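PDB 4MZD: nisin leader peptide-processing serine protease NisP from Lactococcus lactis subsp. lactis, which cleaves the leader peptide from the nisin precursor, probably as a subtilisin-like serine endopeptidase, and has an autocleavage activity at its own C-terminal end. Local coordinates for residues A310-T315 against S353-K358; A189-A194 against Y228-N233; Y331-W336 against Y346-G351. All coordinates share one frame; numbering follows the deposited sequence. Where two conformers were deposited one is given.

Contact 1 (A310-T315 against S353-K358); sequences APAGTT and SFATPK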
loop_
_atom_site.group_PDB
_atom_site.type_symbol
_atom_site.label_atom_id
_atom_site.label_comp_id
_atom_site.label_asym_id
_atom_site.label_seq_id
_atom_site.Cartn_x
_atom_site.Cartn_y
_atom_site.Cartn_z
ATOM N N ALA A 310 3.036 -9.413 3.908
ATOM C CA ALA A 310 3.801 -9.759 2.717
ATOM C C ALA A 310 5.161 -9.067 2.795
ATOM O O ALA A 310 5.365 -8.175 3.619
ATOM C CB ALA A 310 3.041 -9.363 1.458
ATOM N N PRO A 311 6.116 -9.485 1.953
ATOM C CA PRO A 311 7.472 -8.944 2.116
ATOM C C PRO A 311 7.586 -7.428 1.951
ATOM O O PRO A 311 7.212 -6.874 0.912
ATOM C CB PRO A 311 8.275 -9.693 1.046
ATOM C CG PRO A 311 7.566 -11.011 0.946
ATOM C CD PRO A 311 6.101 -10.649 1.049
ATOM N N ALA A 312 8.142 -6.799 2.988
ATOM C CA ALA A 312 8.360 -5.361 3.080
ATOM C C ALA A 312 9.814 -5.021 3.391
ATOM O O ALA A 312 10.205 -3.864 3.295
ATOM C CB ALA A 312 7.464 -4.758 4.148
ATOM N N GLY A 313 10.595 -6.019 3.807
ATOM C CA GLY A 313 11.988 -5.810 4.161
ATOM C C GLY A 313 12.208 -5.568 5.646
ATOM O O GLY A 313 11.353 -5.871 6.489
ATOM N N THR A 314 13.383 -5.033 5.964
ATOM C CA THR A 314 13.762 -4.789 7.346
ATOM C C THR A 314 14.743 -3.638 7.441
ATOM O O THR A 314 15.579 -3.434 6.548
ATOM C CB THR A 314 14.395 -6.044 7.980
ATOM O OG1 THR A 314 14.754 -5.756 9.333
ATOM C CG2 THR A 314 15.649 -6.474 7.244
ATOM N N THR A 315 14.644 -2.892 8.535
ATOM C CA THR A 315 15.646 -1.881 8.866
ATOM C C THR A 315 16.500 -2.285 10.071
ATOM O O THR A 315 17.277 -1.484 10.584
ATOM C CB THR A 315 15.031 -0.470 9.087
ATOM O OG1 THR A 315 13.892 -0.550 9.954
ATOM C CG2 THR A 315 14.590 0.132 7.768
ATOM N N SER A 353 4.254 -0.126 2.384
ATOM C CA SER A 353 3.787 0.306 1.070
ATOM C C SER A 353 4.165 -0.644 -0.059
ATOM O O SER A 353 3.585 -0.543 -1.134
ATOM C CB SER A 353 4.325 1.682 0.725
ATOM O OG SER A 353 5.731 1.678 0.728
ATOM N N PHE A 354 5.136 -1.527 0.168
ATOM C CA PHE A 354 5.598 -2.449 -0.859
ATOM C C PHE A 354 5.116 -3.875 -0.641
ATOM O O PHE A 354 5.228 -4.710 -1.542
ATOM C CB PHE A 354 7.113 -2.338 -1.008
ATOM C CG PHE A 354 7.545 -0.933 -1.232
ATOM C CD1 PHE A 354 7.171 -0.270 -2.398
ATOM C CD2 PHE A 354 8.230 -0.231 -0.260
ATOM C CE1 PHE A 354 7.501 1.049 -2.593
ATOM C CE2 PHE A 354 8.576 1.100 -0.460
ATOM C CZ PHE A 354 8.208 1.737 -1.634
ATOM N N ALA A 355 4.563 -4.140 0.545
ATOM C CA ALA A 355 3.832 -5.376 0.816
ATOM C C ALA A 355 2.414 -5.276 0.256
ATOM O O ALA A 355 1.902 -6.207 -0.365
ATOM C CB ALA A 355 3.791 -5.636 2.318
ATOM N N THR A 356 1.789 -4.125 0.484
ATOM C CA THR A 356 0.420 -3.848 0.066
ATOM C C THR A 356 0.147 -4.152 -1.417
ATOM O O THR A 356 -0.792 -4.874 -1.730
ATOM C CB THR A 356 0.055 -2.406 0.478
ATOM O OG1 THR A 356 0.240 -2.283 1.893
ATOM C CG2 THR A 356 -1.387 -2.075 0.165
ATOM N N PRO A 357 0.988 -3.645 -2.340
ATOM C CA PRO A 357 0.743 -3.913 -3.764
ATOM C C PRO A 357 0.902 -5.377 -4.147
ATOM O O PRO A 357 0.308 -5.803 -5.145
ATOM C CB PRO A 357 1.800 -3.051 -4.476
ATOM C CG PRO A 357 2.836 -2.764 -3.422
ATOM C CD PRO A 357 2.029 -2.622 -2.166
ATOM N N LYS A 358 1.707 -6.132 -3.408
ATOM C CA LYS A 358 1.802 -7.562 -3.674
ATOM C C LYS A 358 0.439 -8.207 -3.438
ATOM O O LYS A 358 -0.027 -9.028 -4.225
ATOM C CB LYS A 358 2.865 -8.224 -2.797
ATOM C CG LYS A 358 4.288 -7.760 -3.065
ATOM C CD LYS A 358 5.260 -8.571 -2.203
ATOM C CE LYS A 358 6.727 -8.385 -2.566
ATOM N NZ LYS A 358 7.309 -7.103 -2.093
#

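Contact 2 (A189-A194 against Y228-N233); sequences AIRRAA and YKSAIN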
loop_
_atom_site.group_PDB
_atom_site.type_symbol
_atom_site.label_atom_id
_atom_site.label_comp_id
_atom_site.label_asym_id
_atom_site.label_seq_id
_atom_site.Cartn_x
_atom_site.Cartn_y
_atom_site.Cartn_z
ATOM N N ALA A 189 -10.149 10.130 -4.185
ATOM C CA ALA A 189 -9.459 9.161 -5.034
ATOM C C ALA A 189 -10.093 7.778 -4.961
ATOM O O ALA A 189 -10.201 7.090 -5.979
ATOM C CB ALA A 189 -7.982 9.089 -4.671
ATOM N N ILE A 190 -10.510 7.366 -3.764
ATOM C CA ILE A 190 -11.171 6.075 -3.607
ATOM C C ILE A 190 -12.456 6.038 -4.430
ATOM O O ILE A 190 -12.714 5.083 -5.162
ATOM C CB ILE A 190 -11.479 5.785 -2.122
ATOM C CG1 ILE A 190 -10.179 5.534 -1.345
ATOM C CG2 ILE A 190 -12.433 4.602 -1.998
ATOM C CD1 ILE A 190 -10.353 5.587 0.174
ATOM N N ARG A 191 -13.256 7.091 -4.317
ATOM C CA ARG A 191 -14.505 7.162 -5.070
ATOM C C ARG A 191 -14.250 7.136 -6.573
ATOM O O ARG A 191 -14.941 6.435 -7.318
ATOM C CB ARG A 191 -15.282 8.423 -4.698
ATOM C CG ARG A 191 -15.765 8.435 -3.269
ATOM C CD ARG A 191 -16.464 9.743 -2.954
ATOM N NE ARG A 191 -16.838 9.826 -1.548
ATOM C CZ ARG A 191 -17.988 9.379 -1.056
ATOM N NH1 ARG A 191 -18.886 8.820 -1.862
ATOM N NH2 ARG A 191 -18.237 9.491 0.244
ATOM N N ARG A 192 -13.259 7.902 -7.015
ATOM C CA ARG A 192 -12.932 7.990 -8.436
ATOM C C ARG A 192 -12.422 6.657 -8.979
ATOM O O ARG A 192 -12.790 6.240 -10.079
ATOM C CB ARG A 192 -11.893 9.089 -8.670
ATOM C CG ARG A 192 -11.608 9.399 -10.130
ATOM C CD ARG A 192 -12.826 10.012 -10.815
ATOM N NE ARG A 192 -13.573 9.031 -11.592
ATOM C CZ ARG A 192 -14.765 9.266 -12.130
ATOM N NH1 ARG A 192 -15.354 10.441 -11.950
ATOM N NH2 ARG A 192 -15.375 8.324 -12.835
ATOM N N ALA A 193 -11.569 5.990 -8.209
ATOM C CA ALA A 193 -11.049 4.694 -8.620
ATOM C C ALA A 193 -12.177 3.674 -8.750
ATOM O O ALA A 193 -12.172 2.862 -9.670
ATOM C CB ALA A 193 -9.993 4.214 -7.645
ATOM N N ALA A 194 -13.139 3.713 -7.831
ATOM C CA ALA A 194 -14.287 2.814 -7.897
ATOM C C ALA A 194 -15.177 3.157 -9.088
ATOM O O ALA A 194 -15.641 2.267 -9.809
ATOM C CB ALA A 194 -15.075 2.867 -6.603
ATOM N N TYR A 228 -13.539 8.765 5.441
ATOM C CA TYR A 228 -12.996 7.525 4.897
ATOM C C TYR A 228 -14.081 6.466 4.845
ATOM O O TYR A 228 -14.201 5.741 3.856
ATOM C CB TYR A 228 -11.869 6.970 5.751
ATOM C CG TYR A 228 -10.498 7.539 5.500
ATOM C CD1 TYR A 228 -9.783 8.126 6.531
ATOM C CD2 TYR A 228 -9.900 7.454 4.249
ATOM C CE1 TYR A 228 -8.516 8.630 6.328
ATOM C CE2 TYR A 228 -8.629 7.957 4.032
ATOM C CZ TYR A 228 -7.943 8.540 5.075
ATOM O OH TYR A 228 -6.677 9.041 4.842
ATOM N N LYS A 229 -14.852 6.347 5.925
ATOM C CA LYS A 229 -15.860 5.299 5.980
ATOM C C LYS A 229 -16.843 5.438 4.823
ATOM O O LYS A 229 -17.200 4.456 4.181
ATOM C CB LYS A 229 -16.605 5.313 7.312
ATOM C CG LYS A 229 -17.462 4.075 7.515
ATOM C CD LYS A 229 -18.544 4.302 8.546
ATOM C CE LYS A 229 -17.965 4.548 9.913
ATOM N NZ LYS A 229 -19.068 4.505 10.909
ATOM N N SER A 230 -17.277 6.665 4.561
ATOM C CA SER A 230 -18.213 6.915 3.476
ATOM C C SER A 230 -17.618 6.526 2.120
ATOM O O SER A 230 -18.292 5.926 1.281
ATOM C CB SER A 230 -18.624 8.388 3.472
ATOM O OG SER A 230 -19.574 8.642 2.458
ATOM N N ALA A 231 -16.353 6.872 1.906
ATOM C CA ALA A 231 -15.700 6.552 0.643
ATOM C C ALA A 231 -15.534 5.044 0.464
ATOM O O ALA A 231 -15.749 4.505 -0.629
ATOM C CB ALA A 231 -14.353 7.265 0.541
ATOM N N ILE A 232 -15.156 4.365 1.538
ATOM C CA ILE A 232 -14.984 2.920 1.506
ATOM C C ILE A 232 -16.311 2.190 1.311
ATOM O O ILE A 232 -16.382 1.204 0.573
ATOM C CB ILE A 232 -14.260 2.437 2.771
ATOM C CG1 ILE A 232 -12.803 2.890 2.721
ATOM C CG2 ILE A 232 -14.352 0.923 2.914
ATOM C CD1 ILE A 232 -12.123 2.863 4.048
ATOM N N ASN A 233 -17.363 2.677 1.961
ATOM C CA ASN A 233 -18.691 2.115 1.758
ATOM C C ASN A 233 -19.135 2.279 0.316
ATOM O O ASN A 233 -19.756 1.391 -0.253
ATOM C CB ASN A 233 -19.706 2.761 2.699
ATOM C CG ASN A 233 -19.599 2.233 4.114
ATOM O OD1 ASN A 233 -19.068 1.147 4.344
ATOM N ND2 ASN A 233 -20.113 2.994 5.070
#

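Contact 3 (Y331-W336 against Y346-G351); sequences YYLKDW and YQYVYG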
loop_
_atom_site.group_PDB
_atom_site.type_symbol
_atom_site.label_atom_id
_atom_site.label_comp_id
_atom_site.label_asym_id
_atom_site.label_seq_id
_atom_site.Cartn_x
_atom_site.Cartn_y
_atom_site.Cartn_z
ATOM N N TYR A 331 24.110 -5.632 3.010
ATOM C CA TYR A 331 22.899 -6.006 3.732
ATOM C C TYR A 331 21.641 -5.685 2.938
ATOM O O TYR A 331 20.644 -6.410 3.025
ATOM C CB TYR A 331 22.842 -5.306 5.093
ATOM C CG TYR A 331 23.755 -5.905 6.138
ATOM C CD1 TYR A 331 23.336 -6.979 6.909
ATOM C CD2 TYR A 331 25.038 -5.408 6.343
ATOM C CE1 TYR A 331 24.162 -7.534 7.864
ATOM C CE2 TYR A 331 25.871 -5.959 7.298
ATOM C CZ TYR A 331 25.424 -7.020 8.050
ATOM O OH TYR A 331 26.245 -7.576 8.999
ATOM N N TYR A 332 21.680 -4.593 2.179
ATOM C CA TYR A 332 20.502 -4.156 1.437
ATOM C C TYR A 332 20.016 -5.207 0.438
ATOM O O TYR A 332 18.841 -5.221 0.093
ATOM C CB TYR A 332 20.763 -2.829 0.711
ATOM C CG TYR A 332 21.831 -2.932 -0.348
ATOM C CD1 TYR A 332 21.507 -3.222 -1.666
ATOM C CD2 TYR A 332 23.165 -2.744 -0.029
ATOM C CE1 TYR A 332 22.481 -3.323 -2.629
ATOM C CE2 TYR A 332 24.146 -2.844 -0.982
ATOM C CZ TYR A 332 23.800 -3.135 -2.283
ATOM O OH TYR A 332 24.781 -3.238 -3.238
ATOM N N LEU A 333 20.912 -6.071 -0.039
ATOM C CA LEU A 333 20.538 -7.053 -1.052
ATOM C C LEU A 333 19.453 -8.004 -0.569
ATOM O O LEU A 333 18.616 -8.457 -1.354
ATOM C CB LEU A 333 21.757 -7.859 -1.496
ATOM C CG LEU A 333 22.845 -7.071 -2.220
ATOM C CD1 LEU A 333 24.142 -7.859 -2.251
ATOM C CD2 LEU A 333 22.394 -6.724 -3.633
ATOM N N LYS A 334 19.486 -8.320 0.722
ATOM C CA LYS A 334 18.489 -9.204 1.310
ATOM C C LYS A 334 17.483 -8.469 2.189
ATOM O O LYS A 334 16.397 -8.984 2.434
ATOM C CB LYS A 334 19.162 -10.313 2.116
ATOM C CG LYS A 334 20.021 -11.234 1.276
ATOM C CD LYS A 334 20.481 -12.449 2.066
ATOM C CE LYS A 334 21.105 -12.057 3.393
ATOM N NZ LYS A 334 20.086 -11.845 4.460
ATOM N N ASP A 335 17.843 -7.280 2.665
ATOM C CA ASP A 335 17.017 -6.567 3.640
ATOM C C ASP A 335 16.003 -5.637 2.997
ATOM O O ASP A 335 14.921 -5.409 3.550
ATOM C CB ASP A 335 17.883 -5.716 4.567
ATOM C CG ASP A 335 18.671 -6.526 5.574
ATOM O OD1 ASP A 335 18.654 -7.774 5.522
ATOM O OD2 ASP A 335 19.342 -5.879 6.401
ATOM N N TRP A 336 16.376 -5.048 1.863
ATOM C CA TRP A 336 15.505 -4.119 1.160
ATOM C C TRP A 336 15.090 -4.760 -0.151
ATOM O O TRP A 336 15.647 -5.787 -0.552
ATOM C CB TRP A 336 16.188 -2.765 0.956
ATOM C CG TRP A 336 16.379 -1.988 2.232
ATOM C CD1 TRP A 336 16.025 -2.376 3.498
ATOM C CD2 TRP A 336 16.965 -0.688 2.357
ATOM N NE1 TRP A 336 16.360 -1.394 4.397
ATOM C CE2 TRP A 336 16.939 -0.350 3.725
ATOM C CE3 TRP A 336 17.505 0.227 1.444
ATOM C CZ2 TRP A 336 17.436 0.862 4.202
ATOM C CZ3 TRP A 336 18.002 1.430 1.921
ATOM C CH2 TRP A 336 17.961 1.735 3.291
ATOM N N TYR A 346 15.857 1.714 -11.223
ATOM C CA TYR A 346 15.484 0.903 -10.062
ATOM C C TYR A 346 16.066 1.463 -8.783
ATOM O O TYR A 346 17.010 2.248 -8.808
ATOM C CB TYR A 346 15.929 -0.555 -10.270
ATOM C CG TYR A 346 15.416 -1.047 -11.592
ATOM C CD1 TYR A 346 14.148 -1.593 -11.696
ATOM C CD2 TYR A 346 16.158 -0.883 -12.756
ATOM C CE1 TYR A 346 13.638 -1.992 -12.912
ATOM C CE2 TYR A 346 15.652 -1.271 -13.980
ATOM C CZ TYR A 346 14.386 -1.818 -14.057
ATOM O OH TYR A 346 13.874 -2.195 -15.278
ATOM N N GLN A 347 15.504 1.035 -7.660
ATOM C CA GLN A 347 15.985 1.448 -6.357
ATOM C C GLN A 347 15.614 0.393 -5.329
ATOM O O GLN A 347 14.592 -0.279 -5.463
ATOM C CB GLN A 347 15.333 2.781 -5.981
ATOM C CG GLN A 347 15.727 3.339 -4.636
ATOM C CD GLN A 347 15.252 4.762 -4.456
ATOM O OE1 GLN A 347 15.156 5.523 -5.420
ATOM N NE2 GLN A 347 14.942 5.129 -3.220
ATOM N N TYR A 348 16.443 0.268 -4.298
ATOM C CA TYR A 348 16.102 -0.511 -3.114
ATOM C C TYR A 348 15.259 0.311 -2.159
ATOM O O TYR A 348 15.610 1.447 -1.833
ATOM C CB TYR A 348 17.373 -0.996 -2.409
ATOM C CG TYR A 348 17.952 -2.215 -3.081
ATOM C CD1 TYR A 348 17.470 -3.480 -2.767
ATOM C CD2 TYR A 348 18.947 -2.111 -4.055
ATOM C CE1 TYR A 348 17.959 -4.611 -3.383
ATOM C CE2 TYR A 348 19.452 -3.247 -4.677
ATOM C CZ TYR A 348 18.950 -4.492 -4.341
ATOM O OH TYR A 348 19.445 -5.610 -4.982
ATOM N N VAL A 349 14.158 -0.284 -1.706
ATOM C CA VAL A 349 13.189 0.381 -0.843
ATOM C C VAL A 349 12.766 -0.563 0.281
ATOM O O VAL A 349 13.086 -1.752 0.271
ATOM C CB VAL A 349 11.931 0.799 -1.650
ATOM C CG1 VAL A 349 12.310 1.756 -2.772
ATOM C CG2 VAL A 349 11.210 -0.426 -2.198
ATOM N N TYR A 350 12.031 -0.031 1.253
ATOM C CA TYR A 350 11.435 -0.870 2.292
ATOM C C TYR A 350 10.162 -0.203 2.776
ATOM O O TYR A 350 9.991 1.003 2.616
ATOM C CB TYR A 350 12.398 -1.077 3.472
ATOM C CG TYR A 350 12.662 0.192 4.241
ATOM C CD1 TYR A 350 11.842 0.568 5.304
ATOM C CD2 TYR A 350 13.703 1.040 3.892
ATOM C CE1 TYR A 350 12.056 1.740 5.995
ATOM C CE2 TYR A 350 13.926 2.218 4.586
ATOM C CZ TYR A 350 13.097 2.553 5.635
ATOM O OH TYR A 350 13.312 3.716 6.333
ATOM N N GLY A 351 9.282 -0.989 3.382
ATOM C CA GLY A 351 8.099 -0.441 4.015
ATOM C C GLY A 351 6.837 -1.176 3.611
ATOM O O GLY A 351 6.781 -1.834 2.560
HETATM O O HOH W 1 18.522 -7.941 -4.040
#

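Contact 1 (A310-T315 against S353-K358)
Polar contact centres on Lys358 NZ, which donates to Pro311 O over 3.0 Å, lying 25° out of the carbonyl plane. A turn at the last torsion of the chain (chi4 76°) also brings NZ to Phe354 O at 3.2 Å, where it sits well above the carbonyl plane. NZ is hydrogen-bonded to Gln154 as well and forms a salt bridge with Asp74 of helix 73-79.

Apolar contact runs beside this cluster. The lysine methylenes cross the Pro311 ring at about a right angle, Lys358 CD meeting Pro311 CD at 3.9 Å. Ala355 CB points at the strand end, 3.9 Å from Ala310 CB and 4.2 Å from Ala312 CB, and comes within 3.3 Å of Ala310 O.

The contact joins strand 308-311 to helix 356-370, just after Ser353, the predicted charge-relay serine of this subtilase domain, whose OG is hydrogen-bonded to His147. Four oxygens thus surround the three N-H groups of a buried ammonium, so some must share; such a setting would probably favour its charged form, while small alanines let the two backbones lie close.

Contact 2 (A189-A194 against Y228-N233)
Ile190 and Arg191 meet Ala231 across two helical segments that run almost exactly parallel, 189-194 and 228-233, with axes 8.9 Å apart and only 5° between their directions. Nearest in the backbone are Arg191 and Ala231, whose CA atoms are 5.9 Å apart.

Ile190 supplies the inner half of the packing. Its CG2 branch stands opposite the backbone N and is thereby carried across to the neighbouring helix, resting 3.6 Å from Ala231 O and 4.2 Å from Ala231 CB. Ala231 points back at the first helix and fits between the isoleucine and the arginine, its CB lying 4.1 Å from Arg191 NE.

Arg191 forms the outer half. Extended from CG to NE, its chain reaches over the alanine, so that one guanidinium face, near its rim, looks onto Ala231 CA. Ser230 OG lies in the guanidinium plane at its edge, 2.7 Å from NH2, but the angle at the hydrogen is 130° and the bond is weak.

The pair belongs to the layer of helices packed on the mostly parallel central sheet of the subtilisin fold: Ile190 also touches Ile203 on strand 200-210, and helix 222-238 makes the crossover from that strand to strand 241-245. Chemically, the interface grades from hydrocarbon packing toward the sheet to a bent polar bond at the surface, and that weak Arg191-Ser230 bond probably adds little.

Contact 3 (Y331-W336 against Y346-G351)
Tyr348 meets three residues of the 331-336 segment on its way from CB to hydroxyl. CB touches Trp336 CB at 4.0 Å, and CG stands opposite the carbonyl carbon (chi1 -80°), which sends the ring toward the short helix. Along one edge, CD1 lies 3.7 Å from Trp336 O, which is near the ring plane, and 3.6 Å from Tyr332 O. Over one face, above its centre, comes Tyr332 CD1, 3.6 Å from Tyr348 CE2; the rings form a T-shaped pair, centroids 5.0 Å apart and planes at 73°, with Tyr332 giving its edge. At the tip, Tyr348 OH passes 3.4 Å from Leu333 CD2 and donates to a water at 2.7 Å, which in turn donates to Leu333 O, so the hydroxyl is tied indirectly to the helix backbone.

Just past the end of the strand, Tyr350 lies beside Trp336, pointing the same way. Its CB makes a CH-pi contact over the five-membered ring, and its CD2 approaches Trp336 CE2 at 3.5 Å.

This aromatic cluster at the surface packs helix 332-335 against strand 346-349, which pairs with strand 337-340 as an antiparallel hairpin. Helix 316-328 adds Phe326, touching Tyr332 and Trp336, while Trp73 of helix 73-79 donates to Trp336 O.

How the contacts relate
Three ways of joining separate parts of a chain appear here in one catalytic domain. Contact 3 is nested in the loop that contact 1 closes, and their centres are about 10 Å apart. They touch directly: Thr314 N and Asp335 O, 2.9 Å apart, and Ala312 O and Gly351 N, 3.0 Å apart, probably form hydrogen bonds, and Thr315 packs on Tyr350. Contact 1 contains the predicted charge-relay serine, and the Val349 side chain of contact 3 lies about 7 Å from those of Ser353 and His147. Contact 2 stands apart in the helical layer, its centre about 23 Å from that of contact 1 and about 32 Å from that of contact 3.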